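Local coordinates for Alr3790 protein (Anabaena sp., PDB 3HIX) that is of unknown function but has a rhodanese-like domain, a fold often linked to sulfur transfer, and binds manganese ions in the crystal, at residues Asp18-Asp21 and Arg22-Asn26; Met34-Ile38 and Glu39-Asp43; Gln67-Asn70 and Leu71-Ala75. All coordinates share one frame; numbering follows the deposited sequence.

Contact 1 (Asp18-Asp21 and Arg22-Asn26)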
loop_
_atom_site.group_PDB
_atom_site.type_symbol
_atom_site.label_atom_id
_atom_site.label_comp_id
_atom_site.label_asym_id
_atom_site.label_seq_id
_atom_site.Cartn_x
_atom_site.Cartn_y
_atom_site.Cartn_z
ATOM N N ASP A 18 0.780 0.432 -1.210
ATOM C CA ASP A 18 -0.512 1.083 -1.409
ATOM C C ASP A 18 -1.352 -0.008 -2.076
ATOM O O ASP A 18 -1.068 -0.393 -3.203
ATOM C CB ASP A 18 -0.362 2.293 -2.354
ATOM C CG ASP A 18 -1.638 3.112 -2.475
ATOM O OD1 ASP A 18 -2.739 2.538 -2.343
ATOM O OD2 ASP A 18 -1.542 4.335 -2.725
ATOM N N VAL A 19 -2.364 -0.512 -1.375
ATOM C CA VAL A 19 -3.209 -1.587 -1.900
ATOM C C VAL A 19 -4.499 -1.110 -2.560
ATOM O O VAL A 19 -5.358 -1.915 -2.921
ATOM C CB VAL A 19 -3.563 -2.614 -0.792
ATOM C CG1 VAL A 19 -2.304 -3.286 -0.307
ATOM C CG2 VAL A 19 -4.295 -1.931 0.369
ATOM N N ARG A 20 -4.634 0.200 -2.723
ATOM C CA ARG A 20 -5.818 0.744 -3.380
ATOM C C ARG A 20 -5.725 0.509 -4.884
ATOM O O ARG A 20 -4.697 0.071 -5.398
ATOM C CB ARG A 20 -5.932 2.248 -3.114
ATOM C CG ARG A 20 -6.042 2.601 -1.633
ATOM C CD ARG A 20 -5.944 4.103 -1.423
ATOM N NE ARG A 20 -4.704 4.637 -1.980
ATOM C CZ ARG A 20 -4.488 5.928 -2.227
ATOM N NH1 ARG A 20 -5.426 6.823 -1.955
ATOM N NH2 ARG A 20 -3.355 6.319 -2.795
ATOM N N ASP A 21 -6.814 0.810 -5.581
ATOM C CA ASP A 21 -6.881 0.669 -7.029
ATOM C C ASP A 21 -5.749 1.509 -7.626
ATOM O O ASP A 21 -5.489 2.616 -7.158
ATOM C CB ASP A 21 -8.229 1.192 -7.519
ATOM C CG ASP A 21 -8.699 0.507 -8.778
ATOM O OD1 ASP A 21 -8.920 -0.719 -8.739
ATOM O OD2 ASP A 21 -8.854 1.201 -9.803
ATOM N N ARG A 22 -5.080 0.990 -8.649
ATOM C CA ARG A 22 -3.981 1.717 -9.279
ATOM C C ARG A 22 -4.394 3.108 -9.758
ATOM O O ARG A 22 -3.578 4.037 -9.775
ATOM C CB ARG A 22 -3.411 0.915 -10.455
ATOM C CG ARG A 22 -2.353 1.662 -11.281
ATOM C CD ARG A 22 -1.207 2.171 -10.410
ATOM N NE ARG A 22 -0.356 3.133 -11.104
ATOM C CZ ARG A 22 0.809 2.842 -11.674
ATOM N NH1 ARG A 22 1.279 1.602 -11.638
ATOM N NH2 ARG A 22 1.509 3.799 -12.268
ATOM N N SER A 23 -5.658 3.249 -10.151
ATOM C CA SER A 23 -6.169 4.530 -10.627
ATOM C C SER A 23 -6.113 5.526 -9.480
ATOM O O SER A 23 -5.845 6.709 -9.680
ATOM C CB SER A 23 -7.620 4.389 -11.100
ATOM O OG SER A 23 -8.498 4.197 -9.998
ATOM N N THR A 24 -6.378 5.028 -8.278
ATOM C CA THR A 24 -6.369 5.837 -7.075
ATOM C C THR A 24 -4.929 6.201 -6.731
ATOM O O THR A 24 -4.631 7.340 -6.378
ATOM C CB THR A 24 -7.002 5.065 -5.902
ATOM O OG1 THR A 24 -8.325 4.654 -6.264
ATOM C CG2 THR A 24 -7.070 5.935 -4.662
ATOM N N TYR A 25 -4.042 5.223 -6.847
ATOM C CA TYR A 25 -2.628 5.426 -6.572
ATOM C C TYR A 25 -2.111 6.595 -7.416
ATOM O O TYR A 25 -1.442 7.494 -6.902
ATOM C CB TYR A 25 -1.875 4.124 -6.877
ATOM C CG TYR A 25 -0.364 4.181 -6.794
ATOM C CD1 TYR A 25 0.401 4.512 -7.912
ATOM C CD2 TYR A 25 0.305 3.847 -5.609
ATOM C CE1 TYR A 25 1.800 4.505 -7.859
ATOM C CE2 TYR A 25 1.702 3.837 -5.545
ATOM C CZ TYR A 25 2.441 4.164 -6.673
ATOM O OH TYR A 25 3.818 4.132 -6.620
ATOM N N ASN A 26 -2.457 6.596 -8.699
ATOM C CA ASN A 26 -2.041 7.648 -9.627
ATOM C C ASN A 26 -2.426 9.060 -9.199
ATOM O O ASN A 26 -1.704 10.002 -9.494
ATOM C CB ASN A 26 -2.628 7.399 -11.023
ATOM C CG ASN A 26 -1.945 6.254 -11.750
ATOM O OD1 ASN A 26 -2.387 5.822 -12.821
ATOM N ND2 ASN A 26 -0.860 5.764 -11.176
HETATM O O HOH W 1 -5.021 8.964 -3.982
HETATM O O HOH W 2 -9.497 2.457 -5.065
#
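The loop at the end of strand 15-18 in this rhodanese-like domain turns into helix 22-26, and here Asp18 and Arg20 meet Thr24 and Tyr25. Asp18 OD1 accepts from the backbone N of Arg20 at 3.0 Å, which makes an Asx turn. The same OD1 receives Arg20 NE at 2.9 Å, while Arg20 NH2 reaches Asp18 OD2 at 2.7 Å. Toward NE and NH2 both oxygens use their syn lone pairs, and both lie close to the guanidinium plane. The grip is therefore side-on, one nitrogen to each oxygen. A bend in the arginine chain at chi3 (-57°) folds the guanidinium back to its partner. Arg20 NH2 also donates to Gly28 O.

Thr24 lays its methyl over one face of this guanidinium, toward the rim, with CG2 3.3 Å from Arg20 NH1. A water accepts from Arg20 NH1 and donates to Thr24 O. Asp18 OD2 also lies at the edge of the Tyr25 ring, 3.5 Å from CD2, with the two planes 63° apart. The tyrosine is fixed by its OH on Ala33 O and by stacking with His29.

The first helical turn hangs on Asp21 O. It takes Tyr25 N at 3.0 Å in the carbonyl plane, and Thr24 N more weakly. On the exposed side, Ser23 OG donates to the anti lone pair of Asp21 OD2 at 3.0 Å. A second water joins Asp21 N to Thr24 OG1.

With an asparagine in place of Asp18, the Arg20 guanidinium would probably lose its charge partner and one of the two carboxylate oxygens that accept from it. The pair probably neutralises a buried charge and holds the guanidinium flat beneath the Thr24 methyl.

Contact 2 (Met34-Ile38 and Glu39-Asp43)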
loop_
_atom_site.group_PDB
_atom_site.type_symbol
_atom_site.label_atom_id
_atom_site.label_comp_id
_atom_site.label_asym_id
_atom_site.label_seq_id
_atom_site.Cartn_x
_atom_site.Cartn_y
_atom_site.Cartn_z
HETATM N N MSE A 34 4.858 1.563 -2.964
HETATM C CA MSE A 34 4.718 0.737 -4.157
HETATM C C MSE A 34 3.253 0.429 -4.432
HETATM O O MSE A 34 2.474 0.192 -3.503
HETATM C CB MSE A 34 5.457 -0.582 -3.977
HETATM C CG MSE A 34 6.891 -0.449 -3.529
HETATM SE SE MSE A 34 7.645 -2.218 -3.322
HETATM C CE MSE A 34 7.727 -2.702 -5.187
ATOM N N ALA A 35 2.888 0.425 -5.709
ATOM C CA ALA A 35 1.524 0.119 -6.117
ATOM C C ALA A 35 1.304 -1.394 -6.106
ATOM O O ALA A 35 1.894 -2.124 -6.895
ATOM C CB ALA A 35 1.257 0.657 -7.507
HETATM N N MSE A 36 0.449 -1.862 -5.211
HETATM C CA MSE A 36 0.159 -3.285 -5.146
HETATM C C MSE A 36 -1.298 -3.491 -4.784
HETATM O O MSE A 36 -1.627 -3.826 -3.658
HETATM C CB MSE A 36 1.078 -3.977 -4.135
HETATM C CG MSE A 36 2.479 -4.309 -4.713
HETATM SE SE MSE A 36 3.475 -5.549 -3.586
HETATM C CE MSE A 36 5.221 -5.361 -4.380
ATOM N N PRO A 37 -2.197 -3.264 -5.749
ATOM C CA PRO A 37 -3.638 -3.420 -5.555
ATOM C C PRO A 37 -3.985 -4.794 -4.967
ATOM O O PRO A 37 -3.348 -5.796 -5.294
ATOM C CB PRO A 37 -4.190 -3.228 -6.965
ATOM C CG PRO A 37 -3.214 -2.260 -7.571
ATOM C CD PRO A 37 -1.896 -2.832 -7.124
ATOM N N ILE A 38 -5.000 -4.819 -4.108
ATOM C CA ILE A 38 -5.457 -6.036 -3.437
ATOM C C ILE A 38 -5.454 -7.302 -4.289
ATOM O O ILE A 38 -4.911 -8.329 -3.883
ATOM C CB ILE A 38 -6.890 -5.839 -2.862
ATOM C CG1 ILE A 38 -6.820 -5.164 -1.489
ATOM C CG2 ILE A 38 -7.604 -7.180 -2.750
ATOM C CD1 ILE A 38 -6.316 -6.076 -0.375
ATOM N N GLU A 39 -6.067 -7.232 -5.464
ATOM C CA GLU A 39 -6.152 -8.391 -6.341
ATOM C C GLU A 39 -4.818 -9.032 -6.732
ATOM O O GLU A 39 -4.769 -10.234 -6.969
ATOM C CB GLU A 39 -6.936 -8.038 -7.607
ATOM C CG GLU A 39 -8.397 -7.664 -7.377
ATOM C CD GLU A 39 -8.569 -6.342 -6.642
ATOM O OE1 GLU A 39 -7.659 -5.487 -6.731
ATOM O OE2 GLU A 39 -9.621 -6.153 -5.991
ATOM N N ASP A 40 -3.743 -8.249 -6.802
ATOM C CA ASP A 40 -2.434 -8.799 -7.177
ATOM C C ASP A 40 -1.395 -8.735 -6.064
ATOM O O ASP A 40 -0.236 -9.079 -6.267
ATOM C CB ASP A 40 -1.878 -8.066 -8.398
ATOM C CG ASP A 40 -2.569 -8.465 -9.677
ATOM O OD1 ASP A 40 -2.595 -9.676 -9.981
ATOM O OD2 ASP A 40 -3.083 -7.568 -10.379
ATOM N N LEU A 41 -1.825 -8.314 -4.882
ATOM C CA LEU A 41 -0.929 -8.165 -3.742
ATOM C C LEU A 41 -0.051 -9.362 -3.377
ATOM O O LEU A 41 1.174 -9.256 -3.375
ATOM C CB LEU A 41 -1.729 -7.743 -2.521
ATOM C CG LEU A 41 -0.939 -7.545 -1.230
ATOM C CD1 LEU A 41 0.165 -6.498 -1.410
ATOM C CD2 LEU A 41 -1.912 -7.130 -0.154
ATOM N N VAL A 42 -0.660 -10.495 -3.047
ATOM C CA VAL A 42 0.139 -11.654 -2.674
ATOM C C VAL A 42 1.135 -12.041 -3.768
ATOM O O VAL A 42 2.289 -12.322 -3.470
ATOM C CB VAL A 42 -0.745 -12.872 -2.327
ATOM C CG1 VAL A 42 0.135 -14.078 -2.014
ATOM C CG2 VAL A 42 -1.622 -12.549 -1.132
ATOM N N ASP A 43 0.703 -12.052 -5.026
ATOM C CA ASP A 43 1.597 -12.398 -6.133
ATOM C C ASP A 43 2.791 -11.459 -6.218
ATOM O O ASP A 43 3.942 -11.890 -6.180
ATOM C CB ASP A 43 0.856 -12.346 -7.468
ATOM C CG ASP A 43 -0.112 -13.486 -7.641
ATOM O OD1 ASP A 43 0.066 -14.531 -6.980
ATOM O OD2 ASP A 43 -1.043 -13.342 -8.457
HETATM O O HOH W 3 -3.491 -10.846 -3.628
#
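Met36 and Leu41 touch across the bend that joins strand 34-35 to helix 41-48, part of the alpha/beta fold of the rhodanese-like domain. Both side chains are buried, and this is the tight part of the contact. Leu41 holds CG anti to its backbone N (chi1 180°), which sends CD1 to within 3.8 Å of Met36 CB, and the two side chains cross at about a right angle. Met36 is selenomethionine, and its chain runs extended beyond CG, away from the bend, to pack on Arg44, Ala45 and Ser48 of the helix. The Leu41 side chain also meets Leu17 of strand 15-18 and Leu72 of helix 62-74.

The bend itself is a beta turn. Asp40 N donates to Pro37 O at 2.9 Å, with Ile38 and Glu39 at the two corners. A second bond of the same span follows at once, from Leu41 N to Ile38 O. The overlapping pair carries the chain into the helix. The Ile38 side chain also touches Gln67 and Ala68 of helix 62-74.

The outer side is looser. Glu39 is exposed. Its chain bends at chi2 (68°) and folds back alongside the turn, where OE1 comes to 3.8 Å from Ile38 N and OE2 to 4.0 Å from Ile38 CG2. The carboxylate of Asp40, at the N-cap position, makes no capping bond.

A water bridges the turn to the start of the helix: it donates to Ile38 O and accepts from Val42 N, 2.9 Å from each. Leu41 N meets that same Ile38 O from well above the carbonyl plane, 3.2 Å away with a C=O...N angle of 108°.

Contact 3 (Gln67-Asn70 and Leu71-Ala75)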
loop_
_atom_site.group_PDB
_atom_site.type_symbol
_atom_site.label_atom_id
_atom_site.label_comp_id
_atom_site.label_asym_id
_atom_site.label_seq_id
_atom_site.Cartn_x
_atom_site.Cartn_y
_atom_site.Cartn_z
ATOM N N GLN A 67 -7.723 -6.376 5.390
ATOM C CA GLN A 67 -7.746 -7.492 4.445
ATOM C C GLN A 67 -6.342 -7.733 3.880
ATOM O O GLN A 67 -5.851 -8.857 3.857
ATOM C CB GLN A 67 -8.714 -7.209 3.291
ATOM C CG GLN A 67 -8.654 -8.264 2.186
ATOM C CD GLN A 67 -9.540 -7.940 0.990
ATOM O OE1 GLN A 67 -9.587 -8.699 0.020
ATOM N NE2 GLN A 67 -10.241 -6.814 1.052
ATOM N N ALA A 68 -5.700 -6.664 3.424
ATOM C CA ALA A 68 -4.354 -6.763 2.861
ATOM C C ALA A 68 -3.329 -7.294 3.874
ATOM O O ALA A 68 -2.505 -8.150 3.548
ATOM C CB ALA A 68 -3.921 -5.391 2.329
ATOM N N VAL A 69 -3.383 -6.801 5.109
ATOM C CA VAL A 69 -2.441 -7.253 6.130
ATOM C C VAL A 69 -2.629 -8.736 6.424
ATOM O O VAL A 69 -1.664 -9.467 6.604
ATOM C CB VAL A 69 -2.609 -6.469 7.444
ATOM C CG1 VAL A 69 -1.647 -7.004 8.495
ATOM C CG2 VAL A 69 -2.344 -4.992 7.202
ATOM N N ASN A 70 -3.881 -9.173 6.484
ATOM C CA ASN A 70 -4.182 -10.574 6.753
ATOM C C ASN A 70 -3.681 -11.444 5.590
ATOM O O ASN A 70 -3.106 -12.507 5.805
ATOM C CB ASN A 70 -5.694 -10.747 6.977
ATOM C CG ASN A 70 -6.166 -10.147 8.300
ATOM O OD1 ASN A 70 -7.351 -9.850 8.476
ATOM N ND2 ASN A 70 -5.242 -9.979 9.240
ATOM N N LEU A 71 -3.888 -10.984 4.360
ATOM C CA LEU A 71 -3.418 -11.726 3.188
ATOM C C LEU A 71 -1.896 -11.896 3.184
ATOM O O LEU A 71 -1.387 -12.968 2.869
ATOM C CB LEU A 71 -3.824 -11.012 1.898
ATOM C CG LEU A 71 -5.275 -11.121 1.448
ATOM C CD1 LEU A 71 -5.559 -10.091 0.380
ATOM C CD2 LEU A 71 -5.538 -12.529 0.935
ATOM N N LEU A 72 -1.171 -10.837 3.531
ATOM C CA LEU A 72 0.291 -10.895 3.537
ATOM C C LEU A 72 0.817 -11.770 4.665
ATOM O O LEU A 72 1.753 -12.546 4.473
ATOM C CB LEU A 72 0.883 -9.481 3.643
ATOM C CG LEU A 72 0.680 -8.604 2.401
ATOM C CD1 LEU A 72 1.122 -7.172 2.701
ATOM C CD2 LEU A 72 1.467 -9.179 1.224
ATOM N N ARG A 73 0.223 -11.652 5.845
ATOM C CA ARG A 73 0.672 -12.471 6.962
ATOM C C ARG A 73 0.381 -13.939 6.676
ATOM O O ARG A 73 1.197 -14.807 6.984
ATOM C CB ARG A 73 -0.009 -12.039 8.260
ATOM C CG ARG A 73 0.456 -10.690 8.767
ATOM C CD ARG A 73 -0.175 -10.353 10.109
ATOM N NE ARG A 73 0.223 -9.027 10.575
ATOM C CZ ARG A 73 -0.429 -8.336 11.503
ATOM N NH1 ARG A 73 -1.512 -8.848 12.073
ATOM N NH2 ARG A 73 -0.016 -7.121 11.841
ATOM N N SER A 74 -0.777 -14.221 6.081
ATOM C CA SER A 74 -1.124 -15.600 5.764
ATOM C C SER A 74 -0.205 -16.136 4.672
ATOM O O SER A 74 -0.042 -17.343 4.533
ATOM C CB SER A 74 -2.584 -15.702 5.312
ATOM O OG SER A 74 -3.464 -15.394 6.377
ATOM N N ALA A 75 0.402 -15.237 3.902
ATOM C CA ALA A 75 1.307 -15.642 2.830
ATOM C C ALA A 75 2.718 -15.905 3.345
ATOM O O ALA A 75 3.596 -16.322 2.590
ATOM C CB ALA A 75 1.344 -14.580 1.742
#
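Val69 carries CG1 opposite its backbone N (chi1 178°), and Arg73 turns its CG beside its own N (chi1 -70°) before running extended to NE. These settings bring the two side chains side by side, pointing the same way, one turn apart on helix 62-74. The helix is the crossover of a beta-alpha-beta unit between strands 55-58 and 80-82. Val69 CG1 sits over one face of the guanidinium, offset toward the rim, 3.5 Å from both Arg73 NE and Arg73 CZ. The polar end of Arg73 is held by Val80 O, which accepts from NH2. The arginine thus reaches past the valine to the edge strand of the sheet.

On another side, Gln67 and Leu71 also run alongside each other, with Leu71 CD1 4.0 Å from Gln67 CG. Ala68 and Leu72 are buried: both pack on Leu41 of helix 41-48, and Leu72 also on Val57 of the central sheet. Val69 adds contacts with Val57 and Val80.

The backbone is regular alpha helix. Leu71 N binds Gln67 O, Leu72 N binds Ala68 O, and Arg73 N binds Val69 O, all at 2.9 to 3.0 Å. Near the C-terminal end of the helix, Asn70 O takes two donors from a single residue. Ser74 N is 2.9 Å from Asn70 O. The hydroxyl of the same serine also donates, with OG 3.0 Å from Asn70 O, and the two donors arrive from opposite faces of the carbonyl plane.

The contacts follow in series along the chain; none nests or crosses another. Contact 1 closes the turn from strand 15-18 into helix 22-26. Contact 2 closes the bend from strand 34-35 into helix 41-48. Contact 3 lies within helix 62-74 and closes no loop. Contacts 1 and 2 are joined through neighbouring parallel strands: Asp18 N to Met34 O and Asp18 O to Met36 N are probable hydrogen bonds. Contacts 2 and 3 meet by packing of Ile38 and Leu41 on Ala68 and Leu72. Val19 also touches Ala68, so contact 3 meets the loop of contact 1 too. Together they tie helices 22-26, 41-48 and 62-74 to the parallel sheet.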